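Side-chain contacts in uncharacterized protein (Leptospira interrogans serogroup Icterohaemorrhagiae serovar copenhageni, PDB 6ULO), which is of unknown function but has a Rossmann-like fold and is probably held at a membrane by a transmembrane helix: residues G71-L76 against T101-F106; G196-N201 against I221-A226; N209-K212 against K217-I220; Q234-S239 against K288-G293. All blocks are in the same frame, centred on the assembly; numbering follows the deposited sequence.

Contact 1 of 4, residues G71-L76 against T101-F106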
loop_
_atom_site.group_PDB
_atom_site.type_symbol
_atom_site.label_atom_id
_atom_site.label_comp_id
_atom_site.label_asym_id
_atom_site.label_seq_id
_atom_site.Cartn_x
_atom_site.Cartn_y
_atom_site.Cartn_z
ATOM N N GLY A 71 0.323 5.039 0.449
ATOM C CA GLY A 71 -0.210 5.154 -0.901
ATOM C C GLY A 71 -1.602 4.606 -1.094
ATOM O O GLY A 71 -2.407 4.578 -0.159
ATOM N N SER A 72 -1.920 4.182 -2.308
ATOM C CA SER A 72 -3.308 4.025 -2.720
ATOM C C SER A 72 -3.602 2.658 -3.333
ATOM O O SER A 72 -3.293 1.624 -2.737
ATOM C CB SER A 72 -3.637 5.197 -3.649
ATOM O OG SER A 72 -3.365 6.394 -2.946
ATOM N N GLU A 73 -4.192 2.633 -4.547
ATOM C CA GLU A 73 -4.688 1.375 -5.105
ATOM C C GLU A 73 -3.612 0.340 -5.385
ATOM O O GLU A 73 -3.928 -0.862 -5.437
ATOM C CB GLU A 73 -5.504 1.606 -6.401
ATOM C CG GLU A 73 -6.864 2.225 -6.116
ATOM C CD GLU A 73 -7.439 2.707 -7.419
ATOM O OE1 GLU A 73 -7.109 3.855 -7.819
ATOM O OE2 GLU A 73 -8.169 1.938 -8.069
ATOM N N GLN A 74 -2.356 0.756 -5.559
ATOM C CA GLN A 74 -1.315 -0.237 -5.816
ATOM C C GLN A 74 -1.188 -1.220 -4.658
ATOM O O GLN A 74 -0.755 -2.361 -4.843
ATOM C CB GLN A 74 0.029 0.417 -6.142
ATOM C CG GLN A 74 0.753 1.052 -4.962
ATOM C CD GLN A 74 0.403 2.492 -4.721
ATOM O OE1 GLN A 74 -0.759 2.889 -4.768
ATOM N NE2 GLN A 74 1.407 3.306 -4.401
ATOM N N ASN A 75 -1.568 -0.798 -3.441
ATOM C CA ASN A 75 -1.556 -1.700 -2.292
ATOM C C ASN A 75 -2.557 -2.829 -2.452
ATOM O O ASN A 75 -2.315 -3.940 -1.972
ATOM C CB ASN A 75 -1.882 -0.909 -1.036
ATOM C CG ASN A 75 -0.758 0.056 -0.699
ATOM O OD1 ASN A 75 0.321 -0.363 -0.279
ATOM N ND2 ASN A 75 -1.002 1.345 -0.873
ATOM N N LEU A 76 -3.705 -2.536 -3.062
ATOM C CA LEU A 76 -4.702 -3.576 -3.292
ATOM C C LEU A 76 -4.190 -4.577 -4.323
ATOM O O LEU A 76 -4.417 -5.785 -4.199
ATOM C CB LEU A 76 -6.034 -2.944 -3.696
ATOM C CG LEU A 76 -6.515 -1.883 -2.704
ATOM C CD1 LEU A 76 -7.841 -1.324 -3.173
ATOM C CD2 LEU A 76 -6.676 -2.393 -1.283
ATOM N N THR A 101 -10.696 5.704 1.369
ATOM C CA THR A 101 -12.011 5.477 1.964
ATOM C C THR A 101 -13.083 5.413 0.884
ATOM O O THR A 101 -13.970 4.554 0.927
ATOM C CB THR A 101 -12.306 6.592 2.968
ATOM O OG1 THR A 101 -11.332 6.566 4.015
ATOM C CG2 THR A 101 -13.729 6.459 3.575
ATOM N N ILE A 102 -12.998 6.300 -0.106
ATOM C CA ILE A 102 -13.916 6.249 -1.241
ATOM C C ILE A 102 -13.752 4.948 -2.013
ATOM O O ILE A 102 -14.736 4.290 -2.351
ATOM C CB ILE A 102 -13.715 7.477 -2.148
ATOM C CG1 ILE A 102 -14.053 8.757 -1.380
ATOM C CG2 ILE A 102 -14.554 7.327 -3.423
ATOM C CD1 ILE A 102 -13.592 10.023 -2.096
ATOM N N THR A 103 -12.509 4.561 -2.307
ATOM C CA THR A 103 -12.282 3.315 -3.036
ATOM C C THR A 103 -12.923 2.124 -2.321
ATOM O O THR A 103 -13.539 1.259 -2.971
ATOM C CB THR A 103 -10.779 3.137 -3.218
ATOM O OG1 THR A 103 -10.378 3.994 -4.269
ATOM C CG2 THR A 103 -10.352 1.683 -3.509
ATOM N N ILE A 104 -12.809 2.067 -0.986
ATOM C CA ILE A 104 -13.395 0.947 -0.259
ATOM C C ILE A 104 -14.916 0.943 -0.386
ATOM O O ILE A 104 -15.536 -0.112 -0.574
ATOM C CB ILE A 104 -12.919 0.998 1.209
ATOM C CG1 ILE A 104 -11.413 0.725 1.252
ATOM C CG2 ILE A 104 -13.719 0.033 2.098
ATOM C CD1 ILE A 104 -10.735 1.171 2.536
ATOM N N LEU A 105 -15.542 2.114 -0.268
ATOM C CA LEU A 105 -16.989 2.206 -0.460
ATOM C C LEU A 105 -17.371 1.730 -1.852
ATOM O O LEU A 105 -18.330 0.957 -2.020
ATOM C CB LEU A 105 -17.411 3.650 -0.242
ATOM C CG LEU A 105 -18.864 4.007 -0.544
ATOM C CD1 LEU A 105 -19.867 3.262 0.350
ATOM C CD2 LEU A 105 -19.042 5.551 -0.415
ATOM N N PHE A 106 -16.605 2.157 -2.874
ATOM C CA PHE A 106 -16.928 1.726 -4.242
ATOM C C PHE A 106 -16.755 0.219 -4.402
ATOM O O PHE A 106 -17.582 -0.432 -5.043
ATOM C CB PHE A 106 -16.072 2.447 -5.268
ATOM C CG PHE A 106 -16.330 3.920 -5.417
ATOM C CD1 PHE A 106 -17.406 4.557 -4.807
ATOM C CD2 PHE A 106 -15.462 4.680 -6.222
ATOM C CE1 PHE A 106 -17.610 5.911 -4.994
ATOM C CE2 PHE A 106 -15.656 6.031 -6.418
ATOM C CZ PHE A 106 -16.755 6.654 -5.807
#

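Contact 2 of 4, residues G196-N201 against I221-A226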
loop_
_atom_site.group_PDB
_atom_site.type_symbol
_atom_site.label_atom_id
_atom_site.label_comp_id
_atom_site.label_asym_id
_atom_site.label_seq_id
_atom_site.Cartn_x
_atom_site.Cartn_y
_atom_site.Cartn_z
ATOM N N GLY A 196 -1.284 8.137 9.479
ATOM C CA GLY A 196 -0.014 7.921 10.141
ATOM C C GLY A 196 1.172 8.300 9.282
ATOM O O GLY A 196 1.186 8.028 8.069
ATOM N N ASN A 197 2.174 8.893 9.923
ATOM C CA ASN A 197 3.435 9.234 9.277
ATOM C C ASN A 197 4.408 8.091 9.518
ATOM O O ASN A 197 4.535 7.624 10.654
ATOM C CB ASN A 197 3.949 10.519 9.952
ATOM C CG ASN A 197 5.148 11.163 9.248
ATOM O OD1 ASN A 197 5.853 10.557 8.468
ATOM N ND2 ASN A 197 5.413 12.396 9.619
ATOM N N LEU A 198 5.127 7.676 8.476
ATOM C CA LEU A 198 6.235 6.735 8.698
ATOM C C LEU A 198 7.205 7.223 9.767
ATOM O O LEU A 198 7.816 6.408 10.463
ATOM C CB LEU A 198 7.032 6.503 7.417
ATOM C CG LEU A 198 6.287 5.806 6.269
ATOM C CD1 LEU A 198 7.123 5.843 5.016
ATOM C CD2 LEU A 198 5.949 4.375 6.660
ATOM N N LEU A 199 7.352 8.540 9.908
ATOM C CA LEU A 199 8.265 9.135 10.876
ATOM C C LEU A 199 7.566 9.574 12.154
ATOM O O LEU A 199 8.198 10.199 13.017
ATOM C CB LEU A 199 8.933 10.337 10.221
ATOM C CG LEU A 199 9.582 10.031 8.855
ATOM C CD1 LEU A 199 10.439 11.209 8.399
ATOM C CD2 LEU A 199 10.390 8.741 8.858
ATOM N N GLY A 200 6.274 9.255 12.303
ATOM C CA GLY A 200 5.516 9.568 13.506
ATOM C C GLY A 200 5.825 8.635 14.668
ATOM O O GLY A 200 6.585 7.667 14.565
ATOM N N ASN A 201 5.189 8.922 15.804
ATOM C CA ASN A 201 5.437 8.158 17.024
ATOM C C ASN A 201 4.207 7.445 17.570
ATOM O O ASN A 201 4.271 6.878 18.668
ATOM C CB ASN A 201 6.140 9.006 18.107
ATOM C CG ASN A 201 5.294 10.204 18.607
ATOM O OD1 ASN A 201 4.107 10.293 18.348
ATOM N ND2 ASN A 201 5.930 11.119 19.347
ATOM N N ILE A 221 5.168 -5.012 4.201
ATOM C CA ILE A 221 5.076 -3.574 4.399
ATOM C C ILE A 221 5.588 -2.878 3.142
ATOM O O ILE A 221 6.701 -3.164 2.672
ATOM C CB ILE A 221 5.745 -3.097 5.708
ATOM C CG1 ILE A 221 5.436 -1.623 5.933
ATOM C CG2 ILE A 221 7.255 -3.397 5.746
ATOM C CD1 ILE A 221 5.674 -1.175 7.359
ATOM N N TYR A 222 4.760 -2.009 2.557
ATOM C CA TYR A 222 5.078 -1.318 1.311
ATOM C C TYR A 222 5.344 0.154 1.596
ATOM O O TYR A 222 4.498 0.848 2.177
ATOM C CB TYR A 222 3.911 -1.483 0.326
ATOM C CG TYR A 222 3.968 -0.545 -0.884
ATOM C CD1 TYR A 222 4.769 -0.839 -2.010
ATOM C CD2 TYR A 222 3.230 0.627 -0.905
ATOM C CE1 TYR A 222 4.784 0.018 -3.110
ATOM C CE2 TYR A 222 3.240 1.469 -2.020
ATOM C CZ TYR A 222 4.026 1.159 -3.110
ATOM O OH TYR A 222 4.036 2.019 -4.169
ATOM N N PHE A 223 6.521 0.627 1.192
ATOM C CA PHE A 223 6.951 2.004 1.395
ATOM C C PHE A 223 6.929 2.850 0.137
ATOM O O PHE A 223 7.295 4.015 0.215
ATOM C CB PHE A 223 8.366 2.059 1.958
ATOM C CG PHE A 223 8.508 1.423 3.318
ATOM C CD1 PHE A 223 7.679 1.785 4.382
ATOM C CD2 PHE A 223 9.497 0.457 3.550
ATOM C CE1 PHE A 223 7.860 1.209 5.656
ATOM C CE2 PHE A 223 9.674 -0.109 4.817
ATOM C CZ PHE A 223 8.861 0.268 5.852
ATOM N N SER A 224 6.610 2.286 -1.036
ATOM C CA SER A 224 6.838 3.012 -2.284
ATOM C C SER A 224 8.280 3.499 -2.282
ATOM O O SER A 224 9.146 2.769 -1.807
ATOM C CB SER A 224 5.766 4.098 -2.469
ATOM O OG SER A 224 5.928 4.754 -3.723
ATOM N N ASN A 225 8.536 4.724 -2.736
ATOM C CA ASN A 225 9.870 5.303 -2.618
ATOM C C ASN A 225 9.937 6.313 -1.489
ATOM O O ASN A 225 10.805 7.200 -1.501
ATOM C CB ASN A 225 10.361 5.910 -3.947
ATOM C CG ASN A 225 9.654 7.191 -4.306
ATOM O OD1 ASN A 225 8.420 7.293 -4.112
ATOM N ND2 ASN A 225 10.388 8.163 -4.863
ATOM N N ALA A 226 9.053 6.179 -0.485
ATOM C CA ALA A 226 9.022 7.162 0.598
ATOM C C ALA A 226 10.359 7.281 1.318
ATOM O O ALA A 226 10.705 8.376 1.774
ATOM C CB ALA A 226 7.928 6.797 1.597
#

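Contact 3 of 4, residues N209-K212 against K217-I220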
loop_
_atom_site.group_PDB
_atom_site.type_symbol
_atom_site.label_atom_id
_atom_site.label_comp_id
_atom_site.label_asym_id
_atom_site.label_seq_id
_atom_site.Cartn_x
_atom_site.Cartn_y
_atom_site.Cartn_z
ATOM N N ASN A 209 1.709 -2.945 18.008
ATOM C CA ASN A 209 1.113 -3.325 19.294
ATOM C C ASN A 209 -0.258 -3.969 19.102
ATOM O O ASN A 209 -0.592 -4.948 19.781
ATOM C CB ASN A 209 1.002 -2.112 20.198
ATOM C CG ASN A 209 2.355 -1.615 20.636
ATOM O OD1 ASN A 209 3.331 -2.363 20.651
ATOM N ND2 ASN A 209 2.415 -0.356 21.019
ATOM N N THR A 210 -1.060 -3.444 18.170
ATOM C CA THR A 210 -2.359 -4.031 17.893
ATOM C C THR A 210 -2.217 -5.451 17.381
ATOM O O THR A 210 -2.912 -6.365 17.840
ATOM C CB THR A 210 -3.082 -3.160 16.864
ATOM O OG1 THR A 210 -3.430 -1.900 17.459
ATOM C CG2 THR A 210 -4.331 -3.875 16.331
ATOM N N LEU A 211 -1.314 -5.663 16.430
ATOM C CA LEU A 211 -1.121 -6.993 15.866
ATOM C C LEU A 211 -0.590 -7.958 16.914
ATOM O O LEU A 211 -1.036 -9.113 16.978
ATOM C CB LEU A 211 -0.179 -6.917 14.671
ATOM C CG LEU A 211 -0.775 -6.172 13.471
ATOM C CD1 LEU A 211 0.142 -6.256 12.250
ATOM C CD2 LEU A 211 -2.176 -6.688 13.089
ATOM N N LYS A 212 0.338 -7.502 17.767
ATOM C CA LYS A 212 0.797 -8.348 18.874
ATOM C C LYS A 212 -0.359 -8.760 19.785
ATOM O O LYS A 212 -0.457 -9.924 20.210
ATOM C CB LYS A 212 1.908 -7.641 19.649
ATOM C CG LYS A 212 3.234 -7.725 18.885
ATOM C CD LYS A 212 4.286 -6.829 19.488
ATOM C CE LYS A 212 5.626 -7.075 18.850
ATOM N NZ LYS A 212 6.704 -6.202 19.394
ATOM N N LYS A 217 0.646 -11.210 12.461
ATOM C CA LYS A 217 1.965 -10.802 11.992
ATOM C C LYS A 217 1.832 -10.025 10.695
ATOM O O LYS A 217 0.898 -10.255 9.921
ATOM C CB LYS A 217 2.833 -12.041 11.681
ATOM C CG LYS A 217 3.074 -12.898 12.938
ATOM C CD LYS A 217 3.998 -14.087 12.687
ATOM C CE LYS A 217 4.438 -14.749 14.008
ATOM N NZ LYS A 217 5.574 -13.973 14.635
ATOM N N VAL A 218 2.806 -9.130 10.451
ATOM C CA VAL A 218 2.894 -8.444 9.162
ATOM C C VAL A 218 3.523 -9.385 8.146
ATOM O O VAL A 218 4.577 -9.977 8.409
ATOM C CB VAL A 218 3.722 -7.151 9.283
ATOM C CG1 VAL A 218 3.894 -6.484 7.910
ATOM C CG2 VAL A 218 3.091 -6.205 10.261
ATOM N N GLY A 219 2.870 -9.509 6.978
ATOM C CA GLY A 219 3.447 -10.207 5.846
ATOM C C GLY A 219 4.149 -9.340 4.828
ATOM O O GLY A 219 5.151 -9.760 4.220
ATOM N N ILE A 220 3.627 -8.134 4.622
ATOM C CA ILE A 220 4.224 -7.187 3.684
ATOM C C ILE A 220 4.090 -5.794 4.266
ATOM O O ILE A 220 3.010 -5.420 4.747
ATOM C CB ILE A 220 3.504 -7.210 2.314
ATOM C CG1 ILE A 220 3.686 -8.554 1.596
ATOM C CG2 ILE A 220 4.034 -6.039 1.421
ATOM C CD1 ILE A 220 2.919 -8.672 0.320
#

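Contact 4 of 4, residues Q234-S239 against K288-G293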
loop_
_atom_site.group_PDB
_atom_site.type_symbol
_atom_site.label_atom_id
_atom_site.label_comp_id
_atom_site.label_asym_id
_atom_site.label_seq_id
_atom_site.Cartn_x
_atom_site.Cartn_y
_atom_site.Cartn_z
ATOM N N GLN A 234 14.999 7.674 14.699
ATOM C CA GLN A 234 14.755 6.743 15.794
ATOM C C GLN A 234 13.314 6.237 15.844
ATOM O O GLN A 234 13.086 5.050 16.094
ATOM C CB GLN A 234 15.124 7.414 17.104
ATOM C CG GLN A 234 15.181 6.467 18.259
ATOM C CD GLN A 234 16.236 5.421 18.056
ATOM O OE1 GLN A 234 17.389 5.737 17.726
ATOM N NE2 GLN A 234 15.854 4.159 18.218
ATOM N N GLU A 235 12.325 7.113 15.649
ATOM C CA GLU A 235 10.948 6.643 15.791
ATOM C C GLU A 235 10.607 5.594 14.743
ATOM O O GLU A 235 9.887 4.639 15.033
ATOM C CB GLU A 235 9.953 7.797 15.752
ATOM C CG GLU A 235 9.872 8.644 17.045
ATOM C CD GLU A 235 9.391 7.898 18.349
ATOM O OE1 GLU A 235 8.725 6.824 18.310
ATOM O OE2 GLU A 235 9.670 8.417 19.457
ATOM N N PHE A 236 11.145 5.731 13.528
ATOM C CA PHE A 236 10.913 4.743 12.484
ATOM C C PHE A 236 11.638 3.447 12.806
ATOM O O PHE A 236 11.083 2.350 12.641
ATOM C CB PHE A 236 11.386 5.317 11.149
ATOM C CG PHE A 236 11.265 4.368 9.993
ATOM C CD1 PHE A 236 10.117 4.330 9.227
ATOM C CD2 PHE A 236 12.331 3.570 9.603
ATOM C CE1 PHE A 236 10.018 3.467 8.124
ATOM C CE2 PHE A 236 12.241 2.714 8.517
ATOM C CZ PHE A 236 11.081 2.645 7.774
ATOM N N LYS A 237 12.868 3.544 13.324
ATOM C CA LYS A 237 13.553 2.332 13.728
ATOM C C LYS A 237 12.740 1.585 14.783
ATOM O O LYS A 237 12.538 0.371 14.683
ATOM C CB LYS A 237 14.927 2.687 14.289
ATOM C CG LYS A 237 15.893 3.274 13.271
ATOM C CD LYS A 237 17.184 3.747 13.960
ATOM C CE LYS A 237 18.194 4.175 12.944
ATOM N NZ LYS A 237 19.447 4.582 13.616
ATOM N N ASN A 238 12.270 2.300 15.809
ATOM C CA ASN A 238 11.500 1.651 16.864
ATOM C C ASN A 238 10.225 1.028 16.324
ATOM O O ASN A 238 9.863 -0.092 16.712
ATOM C CB ASN A 238 11.127 2.661 17.948
ATOM C CG ASN A 238 12.285 3.065 18.784
ATOM O OD1 ASN A 238 13.368 2.473 18.733
ATOM N ND2 ASN A 238 12.074 4.099 19.566
ATOM N N SER A 239 9.518 1.735 15.438
ATOM C CA SER A 239 8.251 1.176 14.981
ATOM C C SER A 239 8.470 -0.058 14.104
ATOM O O SER A 239 7.719 -1.028 14.229
ATOM C CB SER A 239 7.361 2.225 14.307
ATOM O OG SER A 239 8.002 2.742 13.170
ATOM N N LYS A 288 17.516 -5.793 11.094
ATOM C CA LYS A 288 18.957 -5.787 11.347
ATOM C C LYS A 288 19.602 -4.495 10.859
ATOM O O LYS A 288 20.409 -3.877 11.567
ATOM C CB LYS A 288 19.643 -6.984 10.684
ATOM C CG LYS A 288 19.194 -8.359 11.122
ATOM C CD LYS A 288 19.919 -9.437 10.287
ATOM C CE LYS A 288 19.659 -10.832 10.800
ATOM N NZ LYS A 288 20.210 -11.058 12.179
ATOM N N TRP A 289 19.301 -4.084 9.621
ATOM C CA TRP A 289 19.884 -2.841 9.120
ATOM C C TRP A 289 19.507 -1.661 10.002
ATOM O O TRP A 289 20.351 -0.826 10.332
ATOM C CB TRP A 289 19.454 -2.599 7.663
ATOM C CG TRP A 289 20.157 -3.523 6.728
ATOM C CD1 TRP A 289 19.724 -4.754 6.286
ATOM C CD2 TRP A 289 21.408 -3.282 6.080
ATOM N NE1 TRP A 289 20.662 -5.301 5.425
ATOM C CE2 TRP A 289 21.691 -4.410 5.282
ATOM C CE3 TRP A 289 22.328 -2.225 6.109
ATOM C CZ2 TRP A 289 22.851 -4.512 4.536
ATOM C CZ3 TRP A 289 23.477 -2.334 5.355
ATOM C CH2 TRP A 289 23.719 -3.460 4.582
ATOM N N LEU A 290 18.245 -1.592 10.415
ATOM C CA LEU A 290 17.787 -0.459 11.221
ATOM C C LEU A 290 18.408 -0.450 12.610
ATOM O O LEU A 290 18.502 0.619 13.218
ATOM C CB LEU A 290 16.266 -0.484 11.309
ATOM C CG LEU A 290 15.509 -0.242 9.995
ATOM C CD1 LEU A 290 14.039 -0.372 10.302
ATOM C CD2 LEU A 290 15.872 1.127 9.460
ATOM N N SER A 291 18.788 -1.609 13.138
ATOM C CA SER A 291 19.363 -1.686 14.474
ATOM C C SER A 291 20.861 -1.426 14.484
ATOM O O SER A 291 21.427 -1.267 15.558
ATOM C CB SER A 291 19.108 -3.074 15.083
ATOM O OG SER A 291 19.835 -4.084 14.408
ATOM N N SER A 292 21.508 -1.393 13.310
ATOM C CA SER A 292 22.962 -1.373 13.189
ATOM C C SER A 292 23.612 -0.061 13.622
ATOM O O SER A 292 24.809 -0.061 13.914
ATOM C CB SER A 292 23.349 -1.664 11.730
ATOM O OG SER A 292 23.051 -0.562 10.855
ATOM N N GLY A 293 22.872 1.048 13.667
ATOM C CA GLY A 293 23.476 2.313 14.037
ATOM C C GLY A 293 24.358 2.943 12.983
ATOM O O GLY A 293 25.150 3.829 13.311
HETATM O O HOH W 1 20.318 2.150 14.664
#

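Contact 1 of 4, residues G71-L76 against T101-F106
Glu73 and Leu76, where the chain runs from strand 66-69 into helix 74-82, close on Thr103 of helix 94-109. The setting is consistent with the first strand-turn-helix of a Rossmann-like fold, the turn carrying a glycine. Gly71 has a positive phi of 87°, a backbone shape that glycine takes easily; its N bonds to Asp91, at the end of strand 86-91, and its O to Asn100 of helix 94-109. Next along, the N-H of Ser72 gives a hydrogen bond of 3.0 Å to Gln74 OE1, reaching it from above the carbonyl plane rather than along a lone pair. Glu73 touches helix 94-109 with its stem: CG stands 4.3 Å from Thr103 OG1. The polar ends of both residues are engaged by others, Glu73 OE2 by His157 and Thr103 OG1 by Trp120, and no hydrogen bond joins the two segments. Gln74 and Asn75 bond to other parts of the fold, NE2 of Gln74 reaching Tyr222 OH and OD1 of Asn75 reaching Tyr67 OH. Asn75 also grips Ser72 O twice from one face of its carbonyl plane, Asn75 ND2 at 3.0 Å and Asn75 N at 3.1 Å, which fixes the first turn. At Leu76 the contact becomes apolar, with Phe172 and Ile191 close by. Thr103 has its methyl anti to the backbone N (chi1 -78° for OG1) and Leu76 extends toward it; the two meet tip to tip, Leu76 CD1 to Thr103 CG2, at 3.9 Å.

Contact 2 of 4, residues G196-N201 against I221-A226
Leu198 packs with both of its methyls, CD2 against Phe223 and CD1 chiefly against Ala226. CD2 of Leu198 comes in at the edge of the Phe223 ring, near its plane, 3.8 Å from Phe223 CE1. CD1 of Leu198 meets Ala226 CB at 3.6 Å, a close methyl-to-methyl touch. With CG of Leu198 beside its backbone N (chi1 -65°), the two methyls point to these separate partners. Val70 also touches Leu198, while Val251 and Ile240 touch Phe223, so the apolar patch runs on into strand 249-255 and helix 234-241. Both loops leave the C-terminal ends of parallel strands, 191-195 and 218-222, the side on which Rossmann-like domains usually bind their ligands.

Hydrogen bonds shape each loop separately. Asn197 opens an Asx turn, its OD1 accepting from Leu199 N at 2.9 Å with an N-H...O angle of 169°, although the donor stands well above the side-chain carbonyl plane. A type I turn from Asn197 to Gly200 overlaps it, closed by Gly200 N on Asn197 O. In the other loop, Ala226 N bonds to Phe223 O in a type II' turn, which brings the Ala226 methyl round to Leu198.

Contact 3 of 4, residues N209-K212 against K217-I220
Leu211 carries CG beside its backbone N and anti to its carbonyl carbon (chi1 -68°), and chi2 near 180° sends CD1 outward from helix 203-214. Val218 presents CG2 to it: with CG1 anti to the backbone N (chi1 176°), CG2 falls beside that N and meets the leucine. The two side chains cross at about a right angle, and Leu211 CD1 lies 3.6 Å from Val218 CG2. The same CD1 also skims the backbone, 4.4 Å from Lys217 C. Lys217 itself joins with its main chain; its CB points away from the helix, and NZ bonds to Val245 O.

Helix 203-214 is the long crossover from edge strand 191-195, past 86-91 and 66-69, to parallel strand 218-222, in the 3-2-1-4 order of a Rossmann-like sheet; the contact lies where the helix turns into that strand. Val66, Pro244 and Leu27 of helix 18-28 also touch Leu211, so sheet, loop and another helix all meet the leucine. Between these segments the join is apolar packing; directional bonds to the helix come from outside, Thr210 to Thr30 and Asn209 and Lys212 to Asn242.

Contact 4 of 4, residues Q234-S239 against K288-G293
Phe236 and Leu290 cross at about a right angle, both leucine methyls meeting the ring at CE2. CE2 of Phe236 is 4.0 Å from Leu290 CD1 and 4.1 Å from Leu290 CD2, an oblique approach. The ring is swung there by its first torsion, CG anti to the backbone N (chi1 177°). Tyr232 touches Leu290 too and meets the Phe236 ring almost parallel, while Ile240 and Leu241 complete the patch around the leucine.

Lys237 is laid out quite differently. Its extended chain runs alongside the end of helix 283-291, passing beside the Leu290 carbonyl oxygen: Lys237 CD is 3.5 Å from Leu290 O, and CE is close as well. The ammonium overshoots that oxygen and reaches it through a water, which accepts from Lys237 NZ at 2.8 Å and donates to Leu290 O at 2.8 Å. Gly293 follows the helix with positive phi (74°), where the chain leaves it, and its N gives the same water a weak bond. Just before, Trp289 O accepts from both Ser292 OG and Ser292 N.

In the Rossmann-like fold the contact joins helix 234-241, the crossover between strands 218-222 and 249-255, to the helix that follows strand 277-282. Its chemistry is divided: an apolar half, Phe236 with Leu290, and a polar half at Lys237, where the lysine's positive charge, set by a helix C-terminus, probably eases the partial negative charge gathered there and compensates the Leu290 carbonyl through water.

Overall arrangement
From the N terminus, contact 1 closes first, bringing helix 74-82 against helix 94-109 across a loop that includes strand 86-91. After the long helical region that follows, contact 2 ties the loop behind strand 191-195 to the end of strand 218-222. Contact 3 falls wholly within that span, seating helix 203-214 on the start of the same strand. Contact 4 comes last, linking helix 234-241 to helix 283-291; none of the four cross. Contact 1 touches contact 2 at the Tyr222 side chain, where Asn75 also packs, and contact 2 meets contact 4 where the Phe223 and Phe236 rings pack.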